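Local coordinates for nitrogenase molybdenum-iron protein beta chain (PDB 4WES) that forms, with the alpha chain, the molybdenum-iron component of nitrogenase, which reduces dinitrogen to ammonium, and shares an [8Fe-7S] cluster with that chain, at residues 102-105 against 106-110; 111-115 against 116-120. All coordinates share one frame; numbering follows the deposited sequence.

Overall arrangement
Contacts 1 and 2 follow one another along a single parallel beta-alpha-beta connection, between strand 99-104 and its neighbour 133-136, and both illustrate how the start of a helix is capped. Contact 1 is buried beside the Fe-S cluster: a threonine and a serine close the beginning of helix 106-111, and a cysteine in its first turn binds iron. Contact 2 lies nearer the surface, where an aspartate caps helix 115-125 and a tyrosine ring folds back over the turn. The two touch through a probable hydrogen bond from Asp113 N to Ser108 O, and Leu115 packs on Val102 and Thr104, so that the start of the second helix rests on the strand that leads into the first.

Contact 1. Residues 102-105 against 106-110; sequences VHTT and CLSET. With CLF (Fe(8)-S(7) cluster), chain H.
Thr104 OG1 donates a short hydrogen bond, 2.6 Å, to Glu109 OE2, and just beyond it Thr105 and Ser108 form a capping box where strand 99-104 gives way to helix 106-111. The carboxylate oxygen is met on its anti side, slightly out of plane, and Asn138 also bonds to it, so OE2 has two polar partners. A bend at chi2 (-66°) turns the glutamate back along the first helical turn and brings its carboxylate to the threonine hydroxyl, the two side chains crossing at about a right angle. Within the box, Thr105 N points straight at Ser108 OG, 3.1 Å away with an N-H...O angle of 180°, while Thr105 OG1 accepts from Leu107 N at 3.1 Å, along a more bent path. The serine hydroxyl is further bonded to His43 O on the adjacent strand, which ties the cap to the sheet. Helical bonding proper begins with Glu109 N to Thr105 O (3.0 Å). Cys106, the first residue after the cap, binds FE6 of the cluster through SG at 2.4 Å; Ser141 OG is also an iron ligand. Thr105 CB lies 3.7 Å from the cluster sulfur S3B, so the capping residue itself lines the pocket. Farther out, Leu107 packs on Leu149 and Thr110 on Pro146, both of the alpha chain. One turn on from the cysteine, Thr110 folds back on it: Cys106 O accepts from both Thr110 N and Thr110 OG1, which arrive from opposite faces of the carbonyl plane, OG1 at 2.7 Å.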
# COMPACT_ATOMS: atom_id res chain seq x y z
N VAL B 102 -24.36 16.14 -25.46
CA VAL B 102 -25.22 14.97 -25.65
C VAL B 102 -24.42 13.78 -26.18
O VAL B 102 -23.63 13.92 -27.12
CB VAL B 102 -26.33 15.32 -26.68
CG1 VAL B 102 -27.23 14.10 -26.89
CG2 VAL B 102 -27.15 16.51 -26.19
N HIS B 103 -24.67 12.61 -25.60
CA HIS B 103 -24.23 11.37 -26.19
C HIS B 103 -25.46 10.44 -26.28
O HIS B 103 -26.55 10.80 -25.80
CB HIS B 103 -23.08 10.74 -25.38
CG HIS B 103 -23.45 10.39 -23.97
ND1 HIS B 103 -23.17 11.21 -22.90
CD2 HIS B 103 -24.13 9.34 -23.45
CE1 HIS B 103 -23.62 10.63 -21.79
NE2 HIS B 103 -24.22 9.51 -22.10
N THR B 104 -25.28 9.29 -26.93
CA THR B 104 -26.42 8.43 -27.22
C THR B 104 -26.23 7.06 -26.56
O THR B 104 -25.24 6.82 -25.91
CB THR B 104 -26.66 8.33 -28.72
OG1 THR B 104 -25.49 7.78 -29.32
CG2 THR B 104 -26.96 9.70 -29.31
N THR B 105 -27.19 6.20 -26.75
CA THR B 105 -27.14 4.85 -26.21
C THR B 105 -27.44 3.84 -27.29
O THR B 105 -27.83 4.20 -28.39
CB THR B 105 -28.13 4.63 -25.04
OG1 THR B 105 -29.46 4.53 -25.53
CG2 THR B 105 -28.03 5.73 -23.98
N CYS B 106 -27.32 2.55 -26.97
CA CYS B 106 -27.74 1.55 -27.95
C CYS B 106 -29.20 1.72 -28.37
O CYS B 106 -29.53 1.36 -29.50
CB CYS B 106 -27.56 0.15 -27.38
SG CYS B 106 -28.23 -0.12 -25.71
N LEU B 107 -30.06 2.26 -27.50
CA LEU B 107 -31.46 2.43 -27.86
C LEU B 107 -31.62 3.49 -28.95
O LEU B 107 -32.22 3.23 -30.00
CB LEU B 107 -32.26 2.87 -26.64
CG LEU B 107 -33.75 3.08 -26.85
CD1 LEU B 107 -34.44 1.91 -27.55
CD2 LEU B 107 -34.44 3.42 -25.56
N SER B 108 -31.09 4.69 -28.71
CA SER B 108 -31.28 5.74 -29.70
C SER B 108 -30.51 5.43 -30.99
O SER B 108 -30.96 5.84 -32.07
CB SER B 108 -30.93 7.09 -29.10
OG SER B 108 -29.70 7.06 -28.38
N GLU B 109 -29.38 4.75 -30.91
CA GLU B 109 -28.64 4.37 -32.09
C GLU B 109 -29.39 3.27 -32.89
O GLU B 109 -29.46 3.32 -34.12
CB GLU B 109 -27.23 3.94 -31.73
CG GLU B 109 -26.38 5.10 -31.19
CD GLU B 109 -26.09 6.17 -32.23
OE1 GLU B 109 -25.99 5.82 -33.41
OE2 GLU B 109 -26.02 7.35 -31.87
N THR B 110 -29.98 2.30 -32.19
CA THR B 110 -30.76 1.26 -32.88
C THR B 110 -31.95 1.92 -33.61
O THR B 110 -32.30 1.53 -34.73
CB THR B 110 -31.24 0.16 -31.91
OG1 THR B 110 -30.10 -0.52 -31.39
CG2 THR B 110 -32.13 -0.82 -32.61
FE1 CLF H . -31.30 0.00 -21.73
FE2 CLF H . -29.61 1.19 -20.34
FE3 CLF H . -31.42 -0.40 -18.98
FE4 CLF H . -29.45 -1.43 -20.54
S1 CLF H . -29.01 -0.02 -22.42
S2A CLF H . -31.86 1.58 -20.11
S4A CLF H . -29.17 -0.26 -18.60
S3A CLF H . -31.69 -2.02 -20.64
FE5 CLF H . -26.11 -1.59 -21.36
FE6 CLF H . -26.17 0.11 -24.55
FE7 CLF H . -24.68 0.56 -22.29
FE8 CLF H . -27.20 1.40 -21.88
S2B CLF H . -25.07 -1.46 -23.31
S3B CLF H . -25.82 2.15 -23.52
S4B CLF H . -25.82 0.42 -20.29

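Contact 2. Residues 111-115 against 116-120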
# COMPACT_ATOMS: atom_id res chain seq x y z
N LEU B 111 -32.55 2.91 -32.97
CA LEU B 111 -33.68 3.65 -33.55
C LEU B 111 -33.30 4.61 -34.65
O LEU B 111 -34.20 5.08 -35.37
CB LEU B 111 -34.42 4.43 -32.45
CG LEU B 111 -35.20 3.57 -31.46
CD1 LEU B 111 -35.65 4.40 -30.26
CD2 LEU B 111 -36.41 2.92 -32.10
N GLY B 112 -32.02 4.94 -34.77
CA GLY B 112 -31.56 5.88 -35.79
C GLY B 112 -31.95 7.30 -35.50
O GLY B 112 -32.14 8.08 -36.43
N ASP B 113 -32.07 7.69 -34.24
CA ASP B 113 -32.40 9.09 -33.93
C ASP B 113 -31.42 10.04 -34.60
O ASP B 113 -30.22 9.79 -34.67
CB ASP B 113 -32.38 9.35 -32.42
CG ASP B 113 -33.70 9.10 -31.74
OD1 ASP B 113 -34.55 8.35 -32.26
OD2 ASP B 113 -33.90 9.66 -30.65
N ASP B 114 -31.94 11.17 -35.02
CA ASP B 114 -31.21 12.14 -35.81
C ASP B 114 -30.91 13.40 -34.96
O ASP B 114 -31.63 14.39 -35.00
CB ASP B 114 -32.07 12.49 -37.02
CG ASP B 114 -31.44 13.48 -37.96
OD1 ASP B 114 -30.31 13.95 -37.77
OD2 ASP B 114 -32.12 13.77 -38.96
N LEU B 115 -29.82 13.34 -34.20
CA LEU B 115 -29.46 14.43 -33.28
C LEU B 115 -29.26 15.78 -33.99
O LEU B 115 -29.69 16.82 -33.52
CB LEU B 115 -28.21 14.06 -32.47
CG LEU B 115 -28.47 13.19 -31.22
CD1 LEU B 115 -29.19 14.01 -30.16
CD2 LEU B 115 -29.22 11.90 -31.50
N PRO B 116 -28.56 15.77 -35.14
CA PRO B 116 -28.40 17.06 -35.82
C PRO B 116 -29.73 17.74 -36.14
O PRO B 116 -29.86 18.94 -35.94
CB PRO B 116 -27.68 16.68 -37.10
CG PRO B 116 -26.90 15.47 -36.74
CD PRO B 116 -27.78 14.70 -35.79
N THR B 117 -30.73 16.98 -36.56
CA THR B 117 -32.03 17.54 -36.81
C THR B 117 -32.70 18.03 -35.53
O THR B 117 -33.25 19.16 -35.50
CB THR B 117 -32.93 16.53 -37.55
OG1 THR B 117 -32.39 16.29 -38.85
CG2 THR B 117 -34.38 17.06 -37.67
N TYR B 118 -32.67 17.25 -34.45
CA TYR B 118 -33.28 17.72 -33.23
C TYR B 118 -32.63 19.03 -32.75
O TYR B 118 -33.31 19.94 -32.26
CB TYR B 118 -33.21 16.66 -32.13
CG TYR B 118 -33.84 15.31 -32.45
CD1 TYR B 118 -34.82 15.17 -33.42
CD2 TYR B 118 -33.46 14.18 -31.73
CE1 TYR B 118 -35.38 13.92 -33.70
CE2 TYR B 118 -34.01 12.95 -32.00
CZ TYR B 118 -34.96 12.81 -32.98
OH TYR B 118 -35.49 11.55 -33.20
N ILE B 119 -31.31 19.10 -32.85
CA ILE B 119 -30.60 20.25 -32.32
C ILE B 119 -30.92 21.51 -33.16
O ILE B 119 -31.10 22.62 -32.64
CB ILE B 119 -29.08 19.96 -32.24
CG1 ILE B 119 -28.83 18.96 -31.12
CG2 ILE B 119 -28.31 21.24 -31.95
CD1 ILE B 119 -27.42 18.43 -31.05
N SER B 120 -31.00 21.33 -34.47
CA SER B 120 -31.38 22.45 -35.36
C SER B 120 -32.84 22.90 -35.06
O SER B 120 -33.14 24.08 -35.00
CB SER B 120 -31.13 22.01 -36.80
OG SER B 120 -32.18 21.25 -37.31
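Asp114 holds Thr117 with both carboxylate oxygens: OD2 accepts from Thr117 OG1 at 2.5 Å, and OD1 takes the longer bond from Thr117 N, at 3.3 Å. Both donors approach from well above the carboxylate plane, so it is a face of the carboxylate, and not its edge, that is turned to Thr117. With CG opposite the backbone N (chi1 -179°), the aspartate reaches forward over the first turn, and OD1 also rests against Pro116 CD. The backbone oxygen of the same residue has a double role. Asp114 O accepts from Tyr118 N at 3.1 Å and also sits over one face of the Tyr118 ring, 3.5 Å above its plane but not over its centre. Farther along that ring, Asp113 OD2 comes to the edge, 3.6 Å from Tyr118 CE2, with carboxylate and ring planes 84° apart. Asp113 is positioned by other partners, since His43 NE2 and Gly80 N both bond to OD2. On the inner side, Leu115 is buried, touching Ile84 of helix 81-95 and His136 of strand 133-136, and Leu115 O accepts from Ile119 N at 2.9 Å. The preceding helix ends at Gly112, whose positive phi of 71° and two bonds back into the last turn make a Schellman motif. One helix is thus closed and the next opened within a few residues: Asp114 at the N-cap, with proline in the first turn where its lack of an N-H costs no helical bond, is the classic aspartate-capped helix start.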